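Local coordinates for Non-structural polyprotein (Sindbis virus, PDB 4GUA) that is the alphavirus polyprotein precursor in which the nsP2 cysteine protease, which cuts the non-structural polyprotein, remains joined to the macro and zinc-binding domains of nsP3, at residues T321-N326 / H657-V662; L152-V157 / Y270-R275. One frame throughout, in Å; residues are numbered along the deposited sequence.

Overall arrangement
Contacts 1 and 2 lie with their centres about 11 Å apart, close to the centre of the folded chain, and form one continuous interface. Contact 1 joins helix 323-333 of nsP2, packed against helix 275-286, to the loop before strand 662-663, in the nsP3 zinc-binding region. Contact 2 lies within nsP2, between residues 152-157 and the loop leading into helix 275-286. Two probable hydrogen bonds connect them: Y272 OH to N326 OD1 at 2.6 Å, and V662 N to L152 O at 2.8 Å. Neither contact contains the zinc ligands C605, C607, C630 and C648; at contact 2, the Y270 side chain lies about 5 Å from a sulfate, probably from the crystallisation liquor.

Contact 1 (T321-N326 / H657-V662); sequences TPHHLN and HTPAFV
H323 NE2 donates to the carbonyl O of H657 at 2.7 Å, almost perfectly straight (178°). The acceptor lies in the imidazole plane, while the donor stands above the H657 carbonyl plane. At the other ring nitrogen, H323 ND1 hydrogen-bonds T321 OG1 at 2.8 Å, so the ring is gripped at two edge positions and its rotation is fixed. A second bond runs from N326 ND2 to A660 O at 3.2 Å, the donor approaching nearly in line with the carbonyl. The N326 amide divides its work: the nitrogen serves A660, the oxygen the Y272 hydroxyl.

Between these bonds sits P659. Its CG makes a CH-pi contact over one face of H323, 3.8 Å from the ring centroid and displaced toward the rim, while P659 CB lies 3.9 Å from N326 ND2. P322, at the N-cap position, adds an apolar touch from CD to P659 CG.

The nsP3 loop thus packs against the first turn of helix 323-333. P322 and L325 turn to helix 275-286, H324 and H657 reach helix 420-440, and K560 and D566 hold the T658 hydroxyl and the H657 ring.

Contact 2 (L152-V157 / Y270-R275); sequences LPHALV and YGYADR
Y270 O faces H154 across the contact, 4.2 Å from H154 CE1, and accepts a hydrogen bond from H237 NE2. At G271 the main chain runs directly past the imidazole, its CA 3.5 Å from H154 NE2, an approach possible because no CB stands in between. Y272 N comes next, near the plane of that imidazole at its NE2 edge. H154 CG is tucked between the backbone N and the carbonyl carbon (chi1 65°), which turns the ring toward G271 and Y272; ND1, turned the other way, donates to A155 O at 2.7 Å and restrains the ring's rotation.

The Y272 ring receives H154 in a T-shaped (edge-to-face) stack: CD2 of the imidazole sits over the centre of the phenol face, the centroids 5.4 Å apart and the planes at 87°. P153 lies against the same tyrosine, the two side chains running antiparallel, its CB 3.5 Å from Y272 CE2 and its CG against the Y272 carbonyl.

The contact brings a loop of the peptidase C9 region against the methyltransferase-like fold of nsP2, whose seven-stranded mixed sheet has the strand order 3-2-1-4-5-7-6, as in Rossmann-like methyltransferases. Here residues 270-275 connect strand 263-269, which runs parallel to 224-227, to helix 275-286. Y272 packs on that helix and on helix 323-333.

A273 offers its methyl to L156, CB to CD2 3.8 Å. A273 O lies 3.9 Å from L152 CD2 and is hydrogen-bonded by R150 NE. D274, the N-cap of helix 275-286, turns its side chain back to a backbone N of that helix.

Contact 1 (T321-N326 / H657-V662)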
# COMPACT_ATOMS: atom_id res chain seq x y z
N THR A 321 -5.40 -1.21 1.28
CA THR A 321 -4.51 -0.18 1.79
C THR A 321 -3.35 -0.85 2.52
O THR A 321 -3.55 -1.87 3.18
CB THR A 321 -5.26 0.79 2.72
OG1 THR A 321 -5.74 0.09 3.88
CG2 THR A 321 -6.45 1.41 1.99
N PRO A 322 -2.13 -0.30 2.38
CA PRO A 322 -0.98 -1.02 2.93
C PRO A 322 -0.67 -0.73 4.39
O PRO A 322 0.51 -0.73 4.76
CB PRO A 322 0.17 -0.49 2.07
CG PRO A 322 -0.22 0.94 1.83
CD PRO A 322 -1.73 0.93 1.67
N HIS A 323 -1.67 -0.58 5.24
CA HIS A 323 -1.42 -0.25 6.63
C HIS A 323 -0.82 -1.47 7.30
O HIS A 323 0.26 -1.43 7.88
CB HIS A 323 -2.71 0.17 7.32
CG HIS A 323 -3.30 1.42 6.76
ND1 HIS A 323 -4.05 1.44 5.60
CD2 HIS A 323 -3.28 2.70 7.21
CE1 HIS A 323 -4.45 2.67 5.35
NE2 HIS A 323 -3.99 3.46 6.31
N HIS A 324 -1.56 -2.57 7.19
CA HIS A 324 -1.15 -3.84 7.76
C HIS A 324 0.18 -4.29 7.21
O HIS A 324 1.12 -4.52 7.96
CB HIS A 324 -2.19 -4.90 7.44
CG HIS A 324 -1.75 -6.28 7.77
ND1 HIS A 324 -1.83 -7.32 6.87
CD2 HIS A 324 -1.21 -6.80 8.90
CE1 HIS A 324 -1.36 -8.42 7.43
NE2 HIS A 324 -0.98 -8.13 8.66
N LEU A 325 0.27 -4.42 5.89
CA LEU A 325 1.46 -4.95 5.27
C LEU A 325 2.68 -4.10 5.60
O LEU A 325 3.75 -4.63 5.90
CB LEU A 325 1.27 -5.04 3.76
CG LEU A 325 2.30 -5.88 3.01
CD1 LEU A 325 2.41 -7.27 3.61
CD2 LEU A 325 1.95 -5.95 1.54
N ASN A 326 2.53 -2.78 5.58
CA ASN A 326 3.62 -1.90 5.97
C ASN A 326 4.13 -2.24 7.36
O ASN A 326 5.33 -2.41 7.57
CB ASN A 326 3.18 -0.44 5.95
CG ASN A 326 3.12 0.14 4.56
OD1 ASN A 326 3.18 -0.58 3.56
ND2 ASN A 326 2.97 1.46 4.48
N HIS A 657 -6.65 6.51 8.04
CA HIS A 657 -5.34 7.02 8.44
C HIS A 657 -4.31 6.95 7.31
O HIS A 657 -4.39 6.11 6.43
CB HIS A 657 -4.79 6.23 9.63
CG HIS A 657 -5.52 6.48 10.91
ND1 HIS A 657 -5.95 7.74 11.28
CD2 HIS A 657 -5.89 5.64 11.90
CE1 HIS A 657 -6.56 7.66 12.45
NE2 HIS A 657 -6.54 6.40 12.84
N THR A 658 -3.35 7.86 7.36
CA THR A 658 -2.19 7.77 6.48
C THR A 658 -1.42 6.50 6.86
O THR A 658 -1.07 6.31 8.02
CB THR A 658 -1.26 8.98 6.67
OG1 THR A 658 -1.97 10.19 6.40
CG2 THR A 658 -0.05 8.87 5.74
N PRO A 659 -1.18 5.62 5.89
CA PRO A 659 -0.38 4.44 6.25
C PRO A 659 0.93 4.85 6.91
O PRO A 659 1.54 5.84 6.49
CB PRO A 659 -0.14 3.76 4.90
CG PRO A 659 -1.32 4.18 4.07
CD PRO A 659 -1.65 5.58 4.49
N ALA A 660 1.37 4.12 7.92
CA ALA A 660 2.60 4.46 8.61
C ALA A 660 3.76 4.43 7.63
O ALA A 660 3.71 3.73 6.62
CB ALA A 660 2.86 3.51 9.77
N PHE A 661 4.80 5.21 7.91
CA PHE A 661 5.93 5.31 6.99
C PHE A 661 7.21 5.67 7.68
O PHE A 661 7.21 6.14 8.81
CB PHE A 661 5.65 6.37 5.93
CG PHE A 661 5.47 7.75 6.50
CD1 PHE A 661 6.57 8.55 6.76
CD2 PHE A 661 4.21 8.24 6.80
CE1 PHE A 661 6.42 9.81 7.29
CE2 PHE A 661 4.05 9.50 7.33
CZ PHE A 661 5.16 10.28 7.58
N VAL A 662 8.32 5.49 6.96
CA VAL A 662 9.64 5.93 7.39
C VAL A 662 10.12 7.02 6.43
O VAL A 662 10.27 6.77 5.24
CB VAL A 662 10.64 4.76 7.34
CG1 VAL A 662 11.99 5.16 7.93
CG2 VAL A 662 10.09 3.55 8.05

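Contact 2 (L152-V157 / Y270-R275)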
# COMPACT_ATOMS: atom_id res chain seq x y z
N LEU A 152 8.79 6.23 2.85
CA LEU A 152 8.95 4.81 2.60
C LEU A 152 7.89 4.03 3.34
O LEU A 152 7.63 4.30 4.51
CB LEU A 152 10.35 4.36 3.03
CG LEU A 152 11.48 5.11 2.34
CD1 LEU A 152 12.82 4.81 2.99
CD2 LEU A 152 11.52 4.77 0.86
N PRO A 153 7.26 3.06 2.67
CA PRO A 153 6.19 2.29 3.30
C PRO A 153 6.70 1.42 4.45
O PRO A 153 5.93 1.03 5.32
CB PRO A 153 5.66 1.41 2.17
CG PRO A 153 6.79 1.30 1.20
CD PRO A 153 7.57 2.58 1.31
N HIS A 154 8.00 1.12 4.44
CA HIS A 154 8.58 0.26 5.47
C HIS A 154 10.08 0.52 5.61
O HIS A 154 10.70 1.14 4.75
CB HIS A 154 8.32 -1.22 5.15
CG HIS A 154 9.00 -1.70 3.90
ND1 HIS A 154 10.36 -1.92 3.83
CD2 HIS A 154 8.51 -2.01 2.68
CE1 HIS A 154 10.68 -2.34 2.62
NE2 HIS A 154 9.57 -2.40 1.90
N ALA A 155 10.65 0.03 6.70
CA ALA A 155 12.07 0.20 6.99
C ALA A 155 12.96 -0.54 5.99
O ALA A 155 12.51 -1.47 5.33
CB ALA A 155 12.37 -0.29 8.40
N LEU A 156 14.22 -0.13 5.91
CA LEU A 156 15.19 -0.82 5.08
C LEU A 156 16.29 -1.34 6.00
O LEU A 156 16.39 -0.92 7.15
CB LEU A 156 15.81 0.14 4.07
CG LEU A 156 14.86 0.99 3.22
CD1 LEU A 156 15.67 1.84 2.27
CD2 LEU A 156 13.87 0.12 2.47
N VAL A 157 17.10 -2.27 5.51
CA VAL A 157 18.17 -2.83 6.32
C VAL A 157 19.36 -1.91 6.17
O VAL A 157 19.71 -1.53 5.05
CB VAL A 157 18.55 -4.24 5.87
CG1 VAL A 157 17.31 -5.12 5.76
CG2 VAL A 157 19.27 -4.19 4.53
N TYR A 270 12.06 -8.13 -1.92
CA TYR A 270 12.86 -7.33 -1.00
C TYR A 270 12.01 -6.28 -0.27
O TYR A 270 12.51 -5.31 0.28
CB TYR A 270 14.08 -6.80 -1.74
CG TYR A 270 14.79 -7.97 -2.40
CD1 TYR A 270 15.78 -8.67 -1.73
CD2 TYR A 270 14.40 -8.42 -3.66
CE1 TYR A 270 16.40 -9.76 -2.31
CE2 TYR A 270 15.02 -9.52 -4.25
CZ TYR A 270 16.02 -10.18 -3.57
OH TYR A 270 16.63 -11.27 -4.14
N GLY A 271 10.69 -6.45 -0.35
CA GLY A 271 9.74 -5.47 0.14
C GLY A 271 9.25 -4.72 -1.08
O GLY A 271 9.58 -5.11 -2.20
N TYR A 272 8.45 -3.68 -0.88
CA TYR A 272 8.25 -2.71 -1.95
C TYR A 272 8.67 -1.33 -1.47
O TYR A 272 7.84 -0.52 -1.06
CB TYR A 272 6.75 -2.68 -2.28
CG TYR A 272 5.90 -2.75 -1.02
CD1 TYR A 272 5.64 -3.96 -0.38
CD2 TYR A 272 5.38 -1.59 -0.45
CE1 TYR A 272 4.88 -4.01 0.77
CE2 TYR A 272 4.62 -1.63 0.70
CZ TYR A 272 4.37 -2.84 1.31
OH TYR A 272 3.61 -2.87 2.46
N ALA A 273 9.94 -0.98 -1.66
CA ALA A 273 10.42 0.28 -1.14
C ALA A 273 10.14 1.41 -2.11
O ALA A 273 9.72 2.49 -1.73
CB ALA A 273 11.91 0.20 -0.82
N ASP A 274 10.38 1.13 -3.39
CA ASP A 274 10.19 2.11 -4.43
C ASP A 274 8.72 2.18 -4.81
O ASP A 274 7.96 1.24 -4.60
CB ASP A 274 11.07 1.78 -5.64
CG ASP A 274 10.62 0.53 -6.35
OD1 ASP A 274 10.84 -0.58 -5.82
OD2 ASP A 274 10.05 0.66 -7.46
N ARG A 275 8.32 3.33 -5.34
CA ARG A 275 6.94 3.58 -5.73
C ARG A 275 6.41 2.50 -6.68
O ARG A 275 5.28 2.03 -6.53
CB ARG A 275 6.85 4.98 -6.35
CG ARG A 275 5.52 5.36 -6.96
CD ARG A 275 5.63 5.38 -8.49
NE ARG A 275 4.97 6.52 -9.11
CZ ARG A 275 3.65 6.68 -9.16
NH1 ARG A 275 2.85 5.79 -8.59
NH2 ARG A 275 3.13 7.75 -9.74